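PDB 1XJC: MobB protein homolog from Geobacillus stearothermophilus, which is of unknown function but, as a MobB homolog of the P-loop NTPase clan, probably binds nucleotide and takes part in molybdopterin guanine dinucleotide synthesis. Local coordinates for residues A[19-33]-A[154-168]. Residues are numbered along the deposited sequence; the frame is centred on the assembly and turned at random.
Sequences TLMEKWVAAAVREGW and DDEYIPWLMNEVRTR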
loop_
_atom_site.group_PDB
_atom_site.type_symbol
_atom_site.label_atom_id
_atom_site.label_comp_id
_atom_site.label_asym_id
_atom_site.label_seq_id
_atom_site.Cartn_x
_atom_site.Cartn_y
_atom_site.Cartn_z
ATOM N N THR A 19 -3.405 8.286 -5.517
ATOM C CA THR A 19 -2.261 9.077 -5.931
ATOM C C THR A 19 -0.977 8.427 -5.402
ATOM O O THR A 19 -0.047 8.192 -6.166
ATOM C CB THR A 19 -2.398 10.524 -5.415
ATOM O OG1 THR A 19 -3.358 11.208 -6.234
ATOM C CG2 THR A 19 -1.042 11.270 -5.449
ATOM N N LEU A 20 -0.933 8.112 -4.107
ATOM C CA LEU A 20 0.257 7.474 -3.537
ATOM C C LEU A 20 0.589 6.138 -4.207
ATOM O O LEU A 20 1.729 5.918 -4.609
ATOM C CB LEU A 20 0.098 7.244 -2.039
ATOM C CG LEU A 20 1.301 6.505 -1.428
ATOM C CD1 LEU A 20 2.581 7.342 -1.612
ATOM C CD2 LEU A 20 1.039 6.251 0.045
HETATM N N MSE A 21 -0.398 5.254 -4.333
HETATM C CA MSE A 21 -0.162 3.948 -4.974
HETATM C C MSE A 21 0.417 4.116 -6.372
HETATM O O MSE A 21 1.408 3.484 -6.742
HETATM C CB MSE A 21 -1.470 3.136 -5.080
HETATM C CG MSE A 21 -1.978 2.560 -3.765
HETATM SE SE MSE A 21 -0.784 1.207 -3.007
HETATM C CE MSE A 21 -1.323 -0.338 -4.091
ATOM N N GLU A 22 -0.206 4.976 -7.163
ATOM C CA GLU A 22 0.267 5.177 -8.525
ATOM C C GLU A 22 1.686 5.698 -8.613
ATOM O O GLU A 22 2.511 5.167 -9.360
ATOM C CB GLU A 22 -0.686 6.115 -9.281
ATOM C CG GLU A 22 -1.794 5.336 -9.985
ATOM C CD GLU A 22 -2.814 6.220 -10.703
ATOM O OE1 GLU A 22 -2.418 7.259 -11.293
ATOM O OE2 GLU A 22 -4.009 5.847 -10.685
ATOM N N LYS A 23 1.979 6.737 -7.843
ATOM C CA LYS A 23 3.305 7.322 -7.883
ATOM C C LYS A 23 4.356 6.415 -7.284
ATOM O O LYS A 23 5.477 6.352 -7.782
ATOM C CB LYS A 23 3.298 8.669 -7.150
ATOM C CG LYS A 23 2.505 9.737 -7.888
ATOM C CD LYS A 23 2.460 11.030 -7.088
ATOM C CE LYS A 23 1.578 12.050 -7.788
ATOM N NZ LYS A 23 2.085 12.301 -9.173
ATOM N N TRP A 24 4.002 5.711 -6.212
ATOM C CA TRP A 24 4.956 4.826 -5.554
ATOM C C TRP A 24 5.264 3.651 -6.482
ATOM O O TRP A 24 6.424 3.313 -6.679
ATOM C CB TRP A 24 4.378 4.325 -4.225
ATOM C CG TRP A 24 5.396 3.775 -3.269
ATOM C CD1 TRP A 24 6.716 3.515 -3.518
ATOM C CD2 TRP A 24 5.173 3.437 -1.897
ATOM N NE1 TRP A 24 7.326 3.041 -2.385
ATOM C CE2 TRP A 24 6.404 2.980 -1.374
ATOM C CE3 TRP A 24 4.050 3.477 -1.053
ATOM C CZ2 TRP A 24 6.545 2.562 -0.042
ATOM C CZ3 TRP A 24 4.192 3.060 0.274
ATOM C CH2 TRP A 24 5.429 2.610 0.763
ATOM N N VAL A 25 4.232 3.023 -7.049
ATOM C CA VAL A 25 4.462 1.912 -7.983
ATOM C C VAL A 25 5.350 2.378 -9.153
ATOM O O VAL A 25 6.306 1.696 -9.516
ATOM C CB VAL A 25 3.111 1.333 -8.557
ATOM C CG1 VAL A 25 3.389 0.471 -9.772
ATOM C CG2 VAL A 25 2.382 0.496 -7.493
ATOM N N ALA A 26 5.050 3.545 -9.727
ATOM C CA ALA A 26 5.830 4.070 -10.856
ATOM C C ALA A 26 7.316 4.285 -10.522
ATOM O O ALA A 26 8.196 3.957 -11.330
ATOM C CB ALA A 26 5.203 5.415 -11.374
ATOM N N ALA A 27 7.603 4.829 -9.341
ATOM C CA ALA A 27 8.993 5.064 -8.955
ATOM C C ALA A 27 9.673 3.713 -8.789
ATOM O O ALA A 27 10.809 3.525 -9.230
ATOM C CB ALA A 27 9.066 5.858 -7.638
ATOM N N ALA A 28 8.981 2.763 -8.154
ATOM C CA ALA A 28 9.575 1.434 -7.957
ATOM C C ALA A 28 9.857 0.792 -9.323
ATOM O O ALA A 28 10.924 0.219 -9.534
ATOM C CB ALA A 28 8.627 0.533 -7.134
ATOM N N VAL A 29 8.897 0.886 -10.247
ATOM C CA VAL A 29 9.087 0.309 -11.586
ATOM C C VAL A 29 10.278 0.956 -12.294
ATOM O O VAL A 29 11.122 0.261 -12.874
ATOM C CB VAL A 29 7.797 0.453 -12.475
ATOM C CG1 VAL A 29 8.095 0.015 -13.901
ATOM C CG2 VAL A 29 6.665 -0.411 -11.907
ATOM N N ARG A 30 10.360 2.282 -12.245
ATOM C CA ARG A 30 11.478 2.992 -12.880
ATOM C C ARG A 30 12.827 2.528 -12.350
ATOM O O ARG A 30 13.797 2.492 -13.090
ATOM C CB ARG A 30 11.394 4.503 -12.651
ATOM C CG ARG A 30 10.276 5.195 -13.357
ATOM C CD ARG A 30 10.462 6.701 -13.247
ATOM N NE ARG A 30 9.176 7.390 -13.274
ATOM C CZ ARG A 30 8.463 7.693 -12.192
ATOM N NH1 ARG A 30 8.900 7.379 -10.978
ATOM N NH2 ARG A 30 7.298 8.308 -12.330
ATOM N N GLU A 31 12.896 2.213 -11.061
ATOM C CA GLU A 31 14.140 1.741 -10.459
ATOM C C GLU A 31 14.402 0.312 -10.897
ATOM O O GLU A 31 15.413 -0.272 -10.519
ATOM C CB GLU A 31 14.064 1.774 -8.926
ATOM C CG GLU A 31 14.172 3.153 -8.323
ATOM C CD GLU A 31 15.471 3.827 -8.698
ATOM O OE1 GLU A 31 16.543 3.335 -8.276
ATOM O OE2 GLU A 31 15.414 4.838 -9.428
ATOM N N GLY A 32 13.478 -0.251 -11.678
ATOM C CA GLY A 32 13.636 -1.620 -12.134
ATOM C C GLY A 32 13.240 -2.690 -11.120
ATOM O O GLY A 32 13.568 -3.862 -11.303
ATOM N N TRP A 33 12.533 -2.311 -10.060
ATOM C CA TRP A 33 12.118 -3.290 -9.056
ATOM C C TRP A 33 10.977 -4.192 -9.555
ATOM O O TRP A 33 10.217 -3.819 -10.461
ATOM C CB TRP A 33 11.663 -2.583 -7.776
ATOM C CG TRP A 33 12.760 -1.856 -7.029
ATOM C CD1 TRP A 33 14.090 -1.795 -7.361
ATOM C CD2 TRP A 33 12.612 -1.098 -5.823
ATOM N NE1 TRP A 33 14.777 -1.043 -6.431
ATOM C CE2 TRP A 33 13.893 -0.601 -5.479
ATOM C CE3 TRP A 33 11.520 -0.786 -4.996
ATOM C CZ2 TRP A 33 14.113 0.192 -4.341
ATOM C CZ3 TRP A 33 11.739 0.006 -3.864
ATOM C CH2 TRP A 33 13.030 0.484 -3.551
ATOM N N ASP A 154 4.675 15.023 -3.326
ATOM C CA ASP A 154 5.258 13.730 -3.693
ATOM C C ASP A 154 6.742 13.836 -4.051
ATOM O O ASP A 154 7.472 12.855 -3.933
ATOM C CB ASP A 154 4.495 13.067 -4.860
ATOM C CG ASP A 154 4.411 13.957 -6.101
ATOM O OD1 ASP A 154 3.763 15.026 -6.045
ATOM O OD2 ASP A 154 4.990 13.582 -7.138
ATOM N N ASP A 155 7.188 15.014 -4.491
ATOM C CA ASP A 155 8.606 15.187 -4.818
ATOM C C ASP A 155 9.443 14.918 -3.574
ATOM O O ASP A 155 10.652 14.686 -3.651
ATOM C CB ASP A 155 8.903 16.599 -5.321
ATOM C CG ASP A 155 8.555 16.777 -6.789
ATOM O OD1 ASP A 155 8.416 15.749 -7.490
ATOM O OD2 ASP A 155 8.437 17.938 -7.240
ATOM N N GLU A 156 8.787 14.957 -2.425
ATOM C CA GLU A 156 9.474 14.682 -1.190
ATOM C C GLU A 156 9.096 13.330 -0.589
ATOM O O GLU A 156 9.984 12.567 -0.188
ATOM C CB GLU A 156 9.198 15.772 -0.168
ATOM C CG GLU A 156 9.980 15.578 1.093
ATOM C CD GLU A 156 10.540 16.889 1.594
ATOM O OE1 GLU A 156 9.756 17.720 2.111
ATOM O OE2 GLU A 156 11.767 17.087 1.443
ATOM N N TYR A 157 7.809 12.992 -0.541
ATOM C CA TYR A 157 7.490 11.710 0.093
ATOM C C TYR A 157 7.831 10.440 -0.687
ATOM O O TYR A 157 8.083 9.411 -0.080
ATOM C CB TYR A 157 6.036 11.675 0.631
ATOM C CG TYR A 157 4.906 11.833 -0.358
ATOM C CD1 TYR A 157 4.618 10.836 -1.299
ATOM C CD2 TYR A 157 4.080 12.959 -0.314
ATOM C CE1 TYR A 157 3.530 10.964 -2.165
ATOM C CE2 TYR A 157 2.993 13.096 -1.174
ATOM C CZ TYR A 157 2.721 12.097 -2.095
ATOM O OH TYR A 157 1.636 12.229 -2.929
ATOM N N ILE A 158 7.878 10.508 -2.011
ATOM C CA ILE A 158 8.219 9.322 -2.807
ATOM C C ILE A 158 9.693 8.954 -2.581
ATOM O O ILE A 158 9.999 7.816 -2.236
ATOM C CB ILE A 158 7.923 9.553 -4.310
ATOM C CG1 ILE A 158 6.398 9.667 -4.517
ATOM C CG2 ILE A 158 8.502 8.407 -5.147
ATOM C CD1 ILE A 158 5.601 8.382 -4.114
ATOM N N PRO A 159 10.624 9.913 -2.750
ATOM C CA PRO A 159 12.025 9.537 -2.508
ATOM C C PRO A 159 12.194 9.083 -1.040
ATOM O O PRO A 159 12.968 8.169 -0.735
ATOM C CB PRO A 159 12.788 10.833 -2.819
ATOM C CG PRO A 159 11.955 11.438 -3.908
ATOM C CD PRO A 159 10.542 11.252 -3.368
ATOM N N TRP A 160 11.459 9.709 -0.129
ATOM C CA TRP A 160 11.563 9.320 1.283
ATOM C C TRP A 160 11.118 7.856 1.473
ATOM O O TRP A 160 11.795 7.041 2.149
ATOM C CB TRP A 160 10.694 10.230 2.147
ATOM C CG TRP A 160 10.851 9.979 3.617
ATOM C CD1 TRP A 160 11.801 10.513 4.445
ATOM C CD2 TRP A 160 10.069 9.095 4.422
ATOM N NE1 TRP A 160 11.658 10.012 5.717
ATOM C CE2 TRP A 160 10.602 9.137 5.730
ATOM C CE3 TRP A 160 8.967 8.269 4.167
ATOM C CZ2 TRP A 160 10.073 8.382 6.778
ATOM C CZ3 TRP A 160 8.441 7.519 5.209
ATOM C CH2 TRP A 160 8.996 7.582 6.501
ATOM N N LEU A 161 9.976 7.521 0.885
ATOM C CA LEU A 161 9.450 6.159 1.002
ATOM C C LEU A 161 10.379 5.149 0.334
ATOM O O LEU A 161 10.656 4.096 0.909
ATOM C CB LEU A 161 8.044 6.067 0.396
ATOM C CG LEU A 161 6.953 6.781 1.189
ATOM C CD1 LEU A 161 5.651 6.828 0.398
ATOM C CD2 LEU A 161 6.757 6.052 2.509
HETATM N N MSE A 162 10.866 5.464 -0.866
HETATM C CA MSE A 162 11.766 4.552 -1.565
HETATM C C MSE A 162 12.997 4.273 -0.676
HETATM O O MSE A 162 13.470 3.128 -0.569
HETATM C CB MSE A 162 12.185 5.158 -2.910
HETATM C CG MSE A 162 11.033 5.244 -3.920
HETATM SE SE MSE A 162 10.416 3.464 -4.470
HETATM C CE MSE A 162 11.771 3.121 -5.828
ATOM N N ASN A 163 13.491 5.311 -0.016
ATOM C CA ASN A 163 14.641 5.139 0.858
ATOM C C ASN A 163 14.263 4.236 2.035
ATOM O O ASN A 163 15.062 3.388 2.446
ATOM C CB ASN A 163 15.154 6.487 1.377
ATOM C CG ASN A 163 16.362 6.332 2.294
ATOM O OD1 ASN A 163 17.418 5.844 1.876
ATOM N ND2 ASN A 163 16.210 6.734 3.552
ATOM N N GLU A 164 13.051 4.408 2.567
ATOM C CA GLU A 164 12.600 3.582 3.688
ATOM C C GLU A 164 12.552 2.114 3.274
ATOM O O GLU A 164 12.939 1.231 4.050
ATOM C CB GLU A 164 11.221 4.023 4.202
ATOM C CG GLU A 164 11.238 5.312 5.000
ATOM C CD GLU A 164 12.227 5.267 6.165
ATOM O OE1 GLU A 164 12.016 4.465 7.096
ATOM O OE2 GLU A 164 13.217 6.029 6.146
ATOM N N VAL A 165 12.075 1.850 2.057
ATOM C CA VAL A 165 12.023 0.484 1.560
ATOM C C VAL A 165 13.454 -0.063 1.385
ATOM O O VAL A 165 13.749 -1.182 1.799
ATOM C CB VAL A 165 11.317 0.395 0.181
ATOM C CG1 VAL A 165 11.407 -1.040 -0.344
ATOM C CG2 VAL A 165 9.855 0.858 0.292
ATOM N N ARG A 166 14.333 0.722 0.765
ATOM C CA ARG A 166 15.712 0.285 0.533
ATOM C C ARG A 166 16.486 -0.024 1.804
ATOM O O ARG A 166 17.195 -1.026 1.883
ATOM C CB ARG A 166 16.483 1.324 -0.280
ATOM C CG ARG A 166 16.421 1.099 -1.776
ATOM C CD ARG A 166 17.392 2.014 -2.500
ATOM N NE ARG A 166 17.103 3.403 -2.179
ATOM C CZ ARG A 166 16.376 4.216 -2.936
ATOM N NH1 ARG A 166 15.862 3.790 -4.086
ATOM N NH2 ARG A 166 16.146 5.455 -2.526
ATOM N N THR A 167 16.363 0.842 2.800
ATOM C CA THR A 167 17.055 0.621 4.063
ATOM C C THR A 167 16.288 -0.476 4.816
ATOM O O THR A 167 16.312 -0.551 6.048
ATOM C CB THR A 167 17.112 1.927 4.880
ATOM O OG1 THR A 167 15.785 2.394 5.134
ATOM C CG2 THR A 167 17.865 2.998 4.102
ATOM N N ARG A 168 15.621 -1.316 4.022
ATOM C CA ARG A 168 14.806 -2.464 4.449
ATOM C C ARG A 168 14.693 -2.640 5.947
ATOM O O ARG A 168 13.560 -2.487 6.455
ATOM C CB ARG A 168 15.374 -3.754 3.837
ATOM C CG ARG A 168 15.925 -3.584 2.409
ATOM C CD ARG A 168 14.881 -3.826 1.300
ATOM N NE ARG A 168 15.384 -3.399 -0.018
ATOM C CZ ARG A 168 14.831 -3.724 -1.193
ATOM N NH1 ARG A 168 13.741 -4.492 -1.235
ATOM N NH2 ARG A 168 15.365 -3.276 -2.330
#
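W24 turns its CG anti to the backbone N (chi1 -162°), which swings the indole out from its helix, among L161, M162 and V165. The bends of M162 at chi2 and chi3 bring its methyl over one face of the W33 indole. These side chains pack two helices onto one side of the parallel sheet of a P-loop NTPase fold. Helix 17-30 follows the probable Walker A loop, and helix 154-166 is the last of the chain. The axes of 19-30 and 154-166 cross at -57° and approach to 10.1 Å.

W24 is a knob in a hole formed by I158, L161, M162 and V165. L161 CD1 stands over one face, 3.9 Å from the centroid of the W24 six-membered ring, a CH-pi contact. M162 SE lies in the ring plane at the edge, 3.8 Å from W24 NE1, a Met-aromatic contact. W24 NE1 is buried without a hydrogen-bond partner. In return, I158 fits among L20, K23, W24 and A27, with I158 CG2 3.6 Å from A27 CB. L20 and L161 both touch V113 of strand 112-116, so the contact rests on the sheet.

Near the start of helix 154-166, K23 crosses D154 at about a right angle. K23 NZ lies 3.8 Å from D154 OD2, a long salt bridge. Y157 OH is hydrogen-bonded to L151 O.

W33 follows the Schellman turn at G32. R166 CG meets the edge of the W33 ring, 3.6 Å from W33 CZ2. M162 CE lies over one face, 3.8 Å from the centroid of the W33 six-membered ring.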